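Local coordinates for folylpolyglutamate synthase protein FOLC (PDB 2VOS) that probably uses ATP to join glutamate to dihydropteroate, giving dihydrofolate, and to lengthen the gamma-linked polyglutamate tail of tetrahydrofolate, at residues P45-S51 against R180-V186; T76-M81 against V333-R338; T230-R236 against A254-D260. All coordinates share one frame; numbering follows the deposited sequence.

Interaction 1: residues P45-S51 against R180-V186; sequences PSLTRIS and RWDATNV
Pro-45 and Arg-180 lie against opposite faces of the Trp-181 indole. CB of Pro-45 makes a CH-pi contact 3.8 Å from the centroid of the five-membered ring, while CG of Arg-180 lies over the other face. The rigid pyrrolidine suits the first place and a long methylene chain the second, because the guanidinium of Arg-180 can still run on to Glu-248. ND2 of Asn-185 donates to O of Arg-180 at 2.9 Å, closing the loop upon itself; the oxygen lies near the plane of the amide, whereas ND2 comes from above the carbonyl plane.

Between the two segments Leu-47 is the main apolar plug. Its CD2 rests 3.3 Å from O of Asp-182 and its CD1 3.7 Å from O of Asn-185, so the fork of the leucine straddles the backbone of a type I turn. This turn follows strand 170-174 of the Mur ligase middle domain, a P-loop NTPase fold, and Leu-47 stands at the N-cap of helix 48-56. Its carbonyl is gripped from opposite faces by N and OG of Ser-51.

One turn further on, Ile-50 has CG1 anti to its backbone N (chi1 -175°), which carries this branch to O of Ala-183 while CG2 meets CG1 of Val-186, 4.0 Å away. The CB of Asp-182 points away from 45-51, and its OD2 takes Thr-184 N in an Asx turn, from above the carboxylate plane, and Thr-184 OG1 on the anti lone pair.

Interaction 2: residues T76-M81 against V333-R338; sequences TSVARM and VTSPGR. With CO (cobalt (II) ion), chain E; ADP (adenosine-5'-diphosphate), chain B.
Thr-76 passes its CG2 over one face of the Arg-338 guanidinium, 3.8 Å from NH2, the two side chains crossing at about a right angle. The same threonine serves the nucleotide: OG1, turned beside the backbone N (chi1 -72°), binds the cobalt ion at 2.2 Å, and its amide N donates to ADP O1B. A beta-branched hydroxyl residue thus supplies a metal ligand and an apolar methyl at once. Next comes Ser-77, whose OG donates to ADP O2A at 2.8 Å and lies 2.9 Å from OG of Ser-335.

A turn later, Arg-80 bends at chi3 to bring NE to O of Thr-334 (2.9 Å), in the guanidinium plane but well above the carbonyl plane. Pro-336 CD covers one face of the group, 3.4 Å from CZ, and NH2 reaches O of Gln-487. Met-81, present as selenomethionine, lays CG against both methyls of Val-333, an apolar contact at the end of the segment.

Arg-338 clasps ADP O1A with NE and NH2, each at 2.8 Å, while NH1 holds O of Pro-336 and so steadies the planar group. Glu-174, Ser-98, ADP O1B and two waters complete the cobalt site. Thr-76 closes the Gly-Lys-Thr of the P-loop (Walker A) motif and Ser-77 follows it, joined here by an arginine from 333-338, later in the same chain, in the nucleotide site of a Mur-type ligase.

Interaction 3: residues T230-R236 against A254-D260; sequences TVAVIGR and ASVARED
Parallel strands 231-234 and 255-258 are zipped together by five backbone hydrogen bonds, which run in turn from one strand to the other. Ser-255 N donates to Thr-230 O, Ala-232 N to Ser-255 O, Ala-257 N to Ala-232 O, Ile-234 N to Ala-257 O and Glu-259 N to Ile-234 O, all 2.8 to 2.9 Å long. Beyond the strands the pairing passes to side chains. Arg-236, extended from CG to NE, gives NE to the syn lone pair of Asp-260 OD2 at 2.8 Å, a salt bridge reinforced by weaker bonds from NH2. Here the guanidinium and carboxylate planes stand 51° apart. Glu-259 OE2 adds only a long charge contact, 3.9 Å from Arg-236 NE and well out of the guanidinium plane.

Helix 239-251 joins the two strands in a beta-alpha-beta crossover and packs on one face of the sheet, and 255-258 is the outermost strand of the P-loop sheet in this chain. On the side of that helix lie Ala-232, Ile-234 and Val-256. CD1 of Ile-234 touches CG1 of Val-256 at 4.0 Å, and small Ala-232 lets the helix come close at Ser-249, with Met-242 and Leu-245 lying on Ile-234. The other face carries Val-233 and Ala-257, where beta-branched and small apolar side chains suit the cover given by Phe-263 and, over Val-233, by Leu-304 of helix 296-312.

Around this shell, polar partners fix the ends. One water links Gly-235 O to Glu-259 O; another accepts from Arg-236 N and donates to Glu-259 OE1, 2.6 Å away. His-300 ND1 bonds Glu-259 OE2, Glu-262 holds Arg-258 by a salt bridge, and Thr-230 OG1 bonds the carbonyl of Thr-221.

Overall arrangement
Interaction 2 holds the nucleotide and the cobalt ion, near the middle of the chain, whereas interactions 1 and 3 lie farther out, their centres each about 20 Å from it. None touches another: nearest atoms are about 11 Å apart between interactions 1 and 2, and about 8 Å between 2 and 3. Interactions 1 and 3 involve loops and strands around the P-loop sheet, while interaction 2 ties the P-loop helix to the segment leading into the six-stranded sheet. The side chain of Asp-182 comes to about 8 Å from that of Lys-75, an ADP-binding residue; that of Glu-259 comes about 8 Å from ADP. Along the sequence, interaction 3 is nested within the loop closed by interaction 2, whose segments alternate with those of interaction 1.

Interaction 1: residues P45-S51 against R180-V186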
loop_
_atom_site.group_PDB
_atom_site.type_symbol
_atom_site.label_atom_id
_atom_site.label_comp_id
_atom_site.label_asym_id
_atom_site.label_seq_id
_atom_site.Cartn_x
_atom_site.Cartn_y
_atom_site.Cartn_z
ATOM N N PRO A 45 15.730 -0.519 16.347
ATOM C CA PRO A 45 16.463 -1.094 15.240
ATOM C C PRO A 45 17.061 -2.484 15.496
ATOM O O PRO A 45 17.344 -3.204 14.532
ATOM C CB PRO A 45 17.577 -0.070 15.007
ATOM C CG PRO A 45 16.869 1.255 15.286
ATOM C CD PRO A 45 16.044 0.914 16.523
ATOM N N SER A 46 17.296 -2.874 16.739
ATOM C CA SER A 46 17.831 -4.213 16.929
ATOM C C SER A 46 16.691 -5.245 16.940
ATOM O O SER A 46 16.965 -6.444 17.037
ATOM C CB SER A 46 18.607 -4.280 18.232
ATOM O OG SER A 46 17.748 -3.897 19.291
ATOM N N LEU A 47 15.430 -4.773 16.885
ATOM C CA LEU A 47 14.201 -5.611 16.889
ATOM C C LEU A 47 14.019 -6.382 18.186
ATOM O O LEU A 47 13.415 -7.457 18.228
ATOM C CB LEU A 47 14.187 -6.569 15.706
ATOM C CG LEU A 47 14.295 -5.821 14.382
ATOM C CD1 LEU A 47 14.653 -6.723 13.233
ATOM C CD2 LEU A 47 12.988 -5.123 14.122
ATOM N N THR A 48 14.557 -5.807 19.256
ATOM C CA THR A 48 14.637 -6.467 20.549
ATOM C C THR A 48 13.265 -6.769 21.137
ATOM O O THR A 48 13.001 -7.887 21.594
ATOM C CB THR A 48 15.500 -5.635 21.538
ATOM O OG1 THR A 48 16.883 -5.805 21.180
ATOM C CG2 THR A 48 15.318 -6.143 22.937
ATOM N N ARG A 49 12.388 -5.773 21.129
ATOM C CA ARG A 49 11.072 -5.942 21.725
ATOM C C ARG A 49 10.222 -6.930 20.947
ATOM O O ARG A 49 9.626 -7.847 21.536
ATOM C CB ARG A 49 10.352 -4.592 21.820
ATOM C CG ARG A 49 10.844 -3.684 22.948
ATOM C CD ARG A 49 10.013 -2.361 23.012
ATOM N NE ARG A 49 9.733 -1.735 21.707
ATOM C CZ ARG A 49 10.436 -0.740 21.159
ATOM N NH1 ARG A 49 11.508 -0.216 21.773
ATOM N NH2 ARG A 49 10.082 -0.264 19.974
ATOM N N ILE A 50 10.096 -6.740 19.629
ATOM C CA ILE A 50 9.205 -7.605 18.847
ATOM C C ILE A 50 9.808 -9.027 18.833
ATOM O O ILE A 50 9.084 -10.013 18.921
ATOM C CB ILE A 50 9.013 -7.056 17.412
ATOM C CG1 ILE A 50 7.977 -7.886 16.636
ATOM C CG2 ILE A 50 10.322 -7.074 16.627
ATOM C CD1 ILE A 50 6.604 -7.765 17.193
ATOM N N SER A 51 11.145 -9.160 18.743
ATOM C CA SER A 51 11.744 -10.498 18.886
ATOM C C SER A 51 11.433 -11.172 20.222
ATOM O O SER A 51 11.109 -12.354 20.254
ATOM C CB SER A 51 13.248 -10.475 18.704
ATOM O OG SER A 51 13.554 -10.076 17.386
ATOM N N ARG A 180 14.845 -3.210 7.012
ATOM C CA ARG A 180 15.869 -3.787 7.860
ATOM C C ARG A 180 15.458 -3.757 9.325
ATOM O O ARG A 180 15.702 -4.733 10.035
ATOM C CB ARG A 180 17.194 -3.026 7.734
ATOM C CG ARG A 180 18.351 -3.802 8.370
ATOM C CD ARG A 180 19.739 -3.240 7.954
ATOM N NE ARG A 180 19.941 -3.170 6.505
ATOM C CZ ARG A 180 20.329 -4.213 5.784
ATOM N NH1 ARG A 180 20.517 -5.359 6.409
ATOM N NH2 ARG A 180 20.501 -4.130 4.449
ATOM N N TRP A 181 14.877 -2.644 9.775
ATOM C CA TRP A 181 14.568 -2.485 11.208
ATOM C C TRP A 181 13.075 -2.418 11.435
ATOM O O TRP A 181 12.645 -1.965 12.488
ATOM C CB TRP A 181 15.264 -1.257 11.824
ATOM C CG TRP A 181 16.788 -1.346 11.657
ATOM C CD1 TRP A 181 17.663 -2.203 12.309
ATOM C CD2 TRP A 181 17.579 -0.618 10.729
ATOM N NE1 TRP A 181 18.948 -1.998 11.870
ATOM C CE2 TRP A 181 18.916 -1.057 10.875
ATOM C CE3 TRP A 181 17.295 0.387 9.818
ATOM C CZ2 TRP A 181 19.952 -0.528 10.143
ATOM C CZ3 TRP A 181 18.332 0.899 9.076
ATOM C CH2 TRP A 181 19.643 0.456 9.249
ATOM N N ASP A 182 12.283 -2.897 10.464
ATOM C CA ASP A 182 10.815 -2.862 10.581
ATOM C C ASP A 182 10.373 -4.038 11.477
ATOM O O ASP A 182 10.997 -5.099 11.440
ATOM C CB ASP A 182 10.174 -3.037 9.170
ATOM C CG ASP A 182 8.680 -2.909 9.211
ATOM O OD1 ASP A 182 8.227 -1.758 9.474
ATOM O OD2 ASP A 182 7.988 -3.962 9.086
ATOM N N ALA A 183 9.283 -3.879 12.226
ATOM C CA ALA A 183 8.799 -4.926 13.126
ATOM C C ALA A 183 8.504 -6.256 12.394
ATOM O O ALA A 183 8.585 -7.313 13.004
ATOM C CB ALA A 183 7.501 -4.435 13.915
ATOM N N THR A 184 8.193 -6.210 11.095
ATOM C CA THR A 184 7.861 -7.449 10.371
ATOM C C THR A 184 9.128 -8.258 10.091
ATOM O O THR A 184 9.043 -9.406 9.659
ATOM C CB THR A 184 7.200 -7.142 8.962
ATOM O OG1 THR A 184 8.077 -6.312 8.168
ATOM C CG2 THR A 184 5.861 -6.377 9.153
ATOM N N ASN A 185 10.298 -7.659 10.317
ATOM C CA ASN A 185 11.526 -8.289 9.815
ATOM C C ASN A 185 12.059 -9.377 10.780
ATOM O O ASN A 185 13.230 -9.419 11.080
ATOM C CB ASN A 185 12.588 -7.238 9.505
ATOM C CG ASN A 185 13.684 -7.771 8.590
ATOM O OD1 ASN A 185 13.429 -8.662 7.778
ATOM N ND2 ASN A 185 14.891 -7.225 8.705
ATOM N N VAL A 186 11.191 -10.264 11.232
ATOM C CA VAL A 186 11.561 -11.340 12.117
ATOM C C VAL A 186 11.082 -12.657 11.501
ATOM O O VAL A 186 10.863 -13.632 12.232
ATOM C CB VAL A 186 10.853 -11.172 13.527
ATOM C CG1 VAL A 186 11.533 -10.091 14.286
ATOM C CG2 VAL A 186 9.346 -10.825 13.364
#

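Interaction 2: residues T76-M81 against V333-R338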
loop_
_atom_site.group_PDB
_atom_site.type_symbol
_atom_site.label_atom_id
_atom_site.label_comp_id
_atom_site.label_asym_id
_atom_site.label_seq_id
_atom_site.Cartn_x
_atom_site.Cartn_y
_atom_site.Cartn_z
ATOM N N THR A 76 1.229 -2.321 -0.980
ATOM C CA THR A 76 -0.109 -2.842 -0.621
ATOM C C THR A 76 -0.775 -3.498 -1.831
ATOM O O THR A 76 -1.365 -4.585 -1.718
ATOM C CB THR A 76 -1.019 -1.733 -0.006
ATOM O OG1 THR A 76 -0.508 -1.480 1.293
ATOM C CG2 THR A 76 -2.466 -2.299 0.171
ATOM N N SER A 77 -0.725 -2.826 -2.972
ATOM C CA SER A 77 -1.361 -3.410 -4.154
ATOM C C SER A 77 -0.713 -4.772 -4.519
ATOM O O SER A 77 -1.403 -5.748 -4.873
ATOM C CB SER A 77 -1.208 -2.464 -5.340
ATOM O OG SER A 77 -2.058 -1.339 -5.240
ATOM N N VAL A 78 0.627 -4.841 -4.464
ATOM C CA VAL A 78 1.332 -6.109 -4.752
ATOM C C VAL A 78 0.949 -7.152 -3.714
ATOM O O VAL A 78 0.753 -8.340 -4.054
ATOM C CB VAL A 78 2.907 -5.936 -4.796
ATOM C CG1 VAL A 78 3.615 -7.370 -4.838
ATOM C CG2 VAL A 78 3.287 -5.124 -6.069
ATOM N N ALA A 79 0.844 -6.757 -2.436
ATOM C CA ALA A 79 0.496 -7.714 -1.368
ATOM C C ALA A 79 -0.863 -8.320 -1.706
ATOM O O ALA A 79 -1.064 -9.514 -1.579
ATOM C CB ALA A 79 0.416 -7.035 -0.015
ATOM N N ARG A 80 -1.819 -7.472 -2.080
ATOM C CA ARG A 80 -3.173 -7.986 -2.393
ATOM C C ARG A 80 -3.243 -8.862 -3.654
ATOM O O ARG A 80 -4.075 -9.777 -3.693
ATOM C CB ARG A 80 -4.174 -6.863 -2.530
ATOM C CG ARG A 80 -4.292 -6.070 -1.143
ATOM C CD ARG A 80 -5.273 -4.888 -1.321
ATOM N NE ARG A 80 -6.681 -5.314 -1.503
ATOM C CZ ARG A 80 -7.567 -5.487 -0.513
ATOM N NH1 ARG A 80 -7.238 -5.301 0.765
ATOM N NH2 ARG A 80 -8.807 -5.868 -0.793
HETATM N N MSE A 81 -2.398 -8.577 -4.652
HETATM C CA MSE A 81 -2.257 -9.396 -5.851
HETATM C C MSE A 81 -1.651 -10.776 -5.523
HETATM O O MSE A 81 -2.185 -11.787 -5.948
HETATM C CB MSE A 81 -1.375 -8.702 -6.879
HETATM C CG MSE A 81 -2.171 -7.575 -7.574
HETATM SE SE MSE A 81 -0.864 -6.472 -8.508
HETATM C CE MSE A 81 -2.036 -5.191 -9.320
ATOM N N VAL A 333 -8.591 -9.520 -8.114
ATOM C CA VAL A 333 -7.839 -8.522 -7.323
ATOM C C VAL A 333 -8.704 -7.319 -7.023
ATOM O O VAL A 333 -9.359 -6.816 -7.942
ATOM C CB VAL A 333 -6.633 -7.973 -8.171
ATOM C CG1 VAL A 333 -6.022 -6.711 -7.534
ATOM C CG2 VAL A 333 -5.601 -9.089 -8.305
ATOM N N THR A 334 -8.628 -6.796 -5.792
ATOM C CA THR A 334 -9.142 -5.422 -5.504
ATOM C C THR A 334 -7.988 -4.650 -4.895
ATOM O O THR A 334 -7.011 -5.249 -4.365
ATOM C CB THR A 334 -10.333 -5.394 -4.546
ATOM O OG1 THR A 334 -9.929 -6.057 -3.344
ATOM C CG2 THR A 334 -11.532 -6.136 -5.136
ATOM N N SER A 335 -8.007 -3.322 -5.040
ATOM C CA SER A 335 -7.043 -2.506 -4.266
ATOM C C SER A 335 -7.791 -1.217 -3.848
ATOM O O SER A 335 -7.743 -0.210 -4.525
ATOM C CB SER A 335 -5.793 -2.203 -5.082
ATOM O OG SER A 335 -4.767 -1.659 -4.220
ATOM N N PRO A 336 -8.545 -1.298 -2.758
ATOM C CA PRO A 336 -9.396 -0.223 -2.324
ATOM C C PRO A 336 -8.562 1.042 -2.151
ATOM O O PRO A 336 -7.416 0.990 -1.738
ATOM C CB PRO A 336 -9.935 -0.663 -0.984
ATOM C CG PRO A 336 -9.535 -2.200 -0.831
ATOM C CD PRO A 336 -8.545 -2.495 -1.873
ATOM N N GLY A 337 -9.150 2.154 -2.541
ATOM C CA GLY A 337 -8.478 3.454 -2.417
ATOM C C GLY A 337 -7.313 3.634 -3.351
ATOM O O GLY A 337 -6.591 4.609 -3.185
ATOM N N ARG A 338 -7.076 2.727 -4.323
ATOM C CA ARG A 338 -6.074 2.987 -5.402
ATOM C C ARG A 338 -6.808 3.166 -6.739
ATOM O O ARG A 338 -7.303 2.195 -7.358
ATOM C CB ARG A 338 -5.017 1.868 -5.518
ATOM C CG ARG A 338 -3.950 1.918 -4.375
ATOM C CD ARG A 338 -4.612 1.906 -3.014
ATOM N NE ARG A 338 -3.682 1.723 -1.892
ATOM C CZ ARG A 338 -4.047 1.639 -0.604
ATOM N NH1 ARG A 338 -5.319 1.730 -0.215
ATOM N NH2 ARG A 338 -3.127 1.477 0.330
HETATM CO CO CO E . 0.934 0.066 1.867
HETATM P PB ADP B . 2.302 1.295 -0.784
HETATM O O1B ADP B . 1.673 0.167 -0.008
HETATM O O2B ADP B . 2.127 2.633 -0.121
HETATM O O3B ADP B . 3.690 1.058 -1.295
HETATM P PA ADP B . -0.036 1.159 -2.602
HETATM O O1A ADP B . -0.909 1.419 -1.382
HETATM O O2A ADP B . -0.279 0.062 -3.625
HETATM O O3A ADP B . 1.543 1.365 -2.220
HETATM O "O5'" ADP B . -0.252 2.515 -3.472
HETATM C "C5'" ADP B . -0.262 3.845 -2.933
HETATM C "C4'" ADP B . -0.428 4.783 -4.148
HETATM O "O4'" ADP B . 0.756 4.679 -4.986
HETATM C "C3'" ADP B . -1.535 4.373 -5.117
HETATM O "O3'" ADP B . -2.710 5.126 -4.895
HETATM C "C2'" ADP B . -1.103 4.729 -6.512
HETATM O "O2'" ADP B . -1.288 6.179 -6.653
HETATM C "C1'" ADP B . 0.395 4.631 -6.389
HETATM N N9 ADP B . 1.027 3.368 -6.867
HETATM C C8 ADP B . 0.783 2.053 -6.548
HETATM N N7 ADP B . 1.671 1.246 -7.200
HETATM C C5 ADP B . 2.552 2.067 -7.845
HETATM C C6 ADP B . 3.746 1.903 -8.681
HETATM N N6 ADP B . 4.220 0.673 -8.975
HETATM N N1 ADP B . 4.293 3.021 -9.171
HETATM C C2 ADP B . 3.844 4.288 -8.971
HETATM N N3 ADP B . 2.763 4.537 -8.186
HETATM C C4 ADP B . 2.111 3.457 -7.642
HETATM O O HOH W 1 -0.441 1.582 1.380
HETATM O O HOH W 2 2.317 1.511 2.683
#

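Interaction 3: residues T230-R236 against A254-D260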
loop_
_atom_site.group_PDB
_atom_site.type_symbol
_atom_site.label_atom_id
_atom_site.label_comp_id
_atom_site.label_asym_id
_atom_site.label_seq_id
_atom_site.Cartn_x
_atom_site.Cartn_y
_atom_site.Cartn_z
ATOM N N THR A 230 16.981 -17.909 -0.380
ATOM C CA THR A 230 15.972 -16.855 -0.461
ATOM C C THR A 230 15.920 -16.367 -1.898
ATOM O O THR A 230 16.928 -16.425 -2.620
ATOM C CB THR A 230 16.311 -15.698 0.510
ATOM O OG1 THR A 230 16.210 -16.180 1.861
ATOM C CG2 THR A 230 15.333 -14.490 0.349
ATOM N N VAL A 231 14.753 -15.929 -2.346
ATOM C CA VAL A 231 14.656 -15.337 -3.676
ATOM C C VAL A 231 14.259 -13.894 -3.490
ATOM O O VAL A 231 13.266 -13.653 -2.818
ATOM C CB VAL A 231 13.551 -16.017 -4.509
ATOM C CG1 VAL A 231 13.456 -15.383 -5.848
ATOM C CG2 VAL A 231 13.814 -17.488 -4.668
ATOM N N ALA A 232 14.995 -12.959 -4.097
ATOM C CA ALA A 232 14.636 -11.555 -4.122
ATOM C C ALA A 232 14.020 -11.267 -5.495
ATOM O O ALA A 232 14.636 -11.515 -6.557
ATOM C CB ALA A 232 15.886 -10.657 -3.923
ATOM N N VAL A 233 12.803 -10.769 -5.482
ATOM C CA VAL A 233 12.090 -10.451 -6.713
ATOM C C VAL A 233 11.936 -8.931 -6.800
ATOM O O VAL A 233 11.300 -8.324 -5.963
ATOM C CB VAL A 233 10.688 -11.094 -6.716
ATOM C CG1 VAL A 233 10.037 -10.930 -8.087
ATOM C CG2 VAL A 233 10.820 -12.588 -6.385
ATOM N N ILE A 234 12.512 -8.323 -7.819
ATOM C CA ILE A 234 12.690 -6.904 -7.780
ATOM C C ILE A 234 11.980 -6.205 -8.935
ATOM O O ILE A 234 12.160 -6.575 -10.112
ATOM C CB ILE A 234 14.200 -6.606 -7.852
ATOM C CG1 ILE A 234 14.886 -7.237 -6.641
ATOM C CG2 ILE A 234 14.416 -5.118 -7.731
ATOM C CD1 ILE A 234 16.460 -7.143 -6.694
ATOM N N GLY A 235 11.168 -5.202 -8.613
ATOM C CA GLY A 235 10.494 -4.429 -9.647
ATOM C C GLY A 235 11.471 -3.447 -10.316
ATOM O O GLY A 235 12.685 -3.478 -10.061
ATOM N N ARG A 236 10.938 -2.541 -11.134
ATOM C CA ARG A 236 11.761 -1.544 -11.860
ATOM C C ARG A 236 12.423 -0.586 -10.888
ATOM O O ARG A 236 11.739 -0.056 -10.039
ATOM C CB ARG A 236 10.836 -0.723 -12.778
ATOM C CG ARG A 236 10.738 -1.313 -14.161
ATOM C CD ARG A 236 9.599 -0.733 -15.034
ATOM N NE ARG A 236 9.646 -1.415 -16.341
ATOM C CZ ARG A 236 9.156 -0.941 -17.494
ATOM N NH1 ARG A 236 8.539 0.238 -17.523
ATOM N NH2 ARG A 236 9.271 -1.658 -18.615
ATOM N N ALA A 254 21.058 -14.637 -2.016
ATOM C CA ALA A 254 19.713 -14.713 -2.572
ATOM C C ALA A 254 19.751 -14.877 -4.096
ATOM O O ALA A 254 20.567 -14.241 -4.740
ATOM C CB ALA A 254 18.911 -13.437 -2.149
ATOM N N SER A 255 18.884 -15.724 -4.664
ATOM C CA SER A 255 18.649 -15.735 -6.115
ATOM C C SER A 255 17.862 -14.491 -6.486
ATOM O O SER A 255 16.965 -14.106 -5.739
ATOM C CB SER A 255 17.786 -16.920 -6.499
ATOM O OG SER A 255 18.415 -18.119 -6.129
ATOM N N VAL A 256 18.129 -13.891 -7.633
ATOM C CA VAL A 256 17.459 -12.677 -7.972
ATOM C C VAL A 256 16.653 -12.807 -9.255
ATOM O O VAL A 256 17.127 -13.397 -10.214
ATOM C CB VAL A 256 18.460 -11.539 -8.141
ATOM C CG1 VAL A 256 17.730 -10.327 -8.677
ATOM C CG2 VAL A 256 19.159 -11.206 -6.780
ATOM N N ALA A 257 15.439 -12.258 -9.269
ATOM C CA ALA A 257 14.635 -12.149 -10.485
ATOM C C ALA A 257 14.315 -10.663 -10.617
ATOM O O ALA A 257 13.775 -10.056 -9.670
ATOM C CB ALA A 257 13.326 -12.964 -10.305
ATOM N N ARG A 258 14.569 -10.081 -11.785
ATOM C CA ARG A 258 14.422 -8.624 -11.907
ATOM C C ARG A 258 13.456 -8.294 -13.008
ATOM O O ARG A 258 13.581 -8.865 -14.100
ATOM C CB ARG A 258 15.761 -7.983 -12.299
ATOM C CG ARG A 258 16.816 -8.122 -11.245
ATOM C CD ARG A 258 18.236 -7.950 -11.872
ATOM N NE ARG A 258 18.496 -9.043 -12.802
ATOM C CZ ARG A 258 19.468 -9.046 -13.714
ATOM N NH1 ARG A 258 20.294 -8.001 -13.826
ATOM N NH2 ARG A 258 19.616 -10.103 -14.512
ATOM N N GLU A 259 12.567 -7.319 -12.784
ATOM C CA GLU A 259 11.672 -6.925 -13.881
ATOM C C GLU A 259 12.467 -6.509 -15.044
ATOM O O GLU A 259 13.542 -5.911 -14.889
ATOM C CB GLU A 259 10.627 -5.856 -13.494
ATOM C CG GLU A 259 9.587 -5.680 -14.617
ATOM C CD GLU A 259 8.471 -4.732 -14.200
ATOM O OE1 GLU A 259 8.536 -4.316 -13.023
ATOM O OE2 GLU A 259 7.564 -4.414 -15.020
ATOM N N ASP A 260 11.997 -6.909 -16.229
ATOM C CA ASP A 260 12.660 -6.611 -17.515
ATOM C C ASP A 260 13.896 -7.424 -17.772
ATOM O O ASP A 260 14.586 -7.193 -18.764
ATOM C CB ASP A 260 12.968 -5.114 -17.688
ATOM C CG ASP A 260 11.691 -4.252 -17.677
ATOM O OD1 ASP A 260 10.687 -4.662 -18.236
ATOM O OD2 ASP A 260 11.647 -3.192 -17.041
HETATM O O HOH W 3 14.248 -4.513 -12.352
HETATM O O HOH W 4 7.921 -2.538 -11.261
#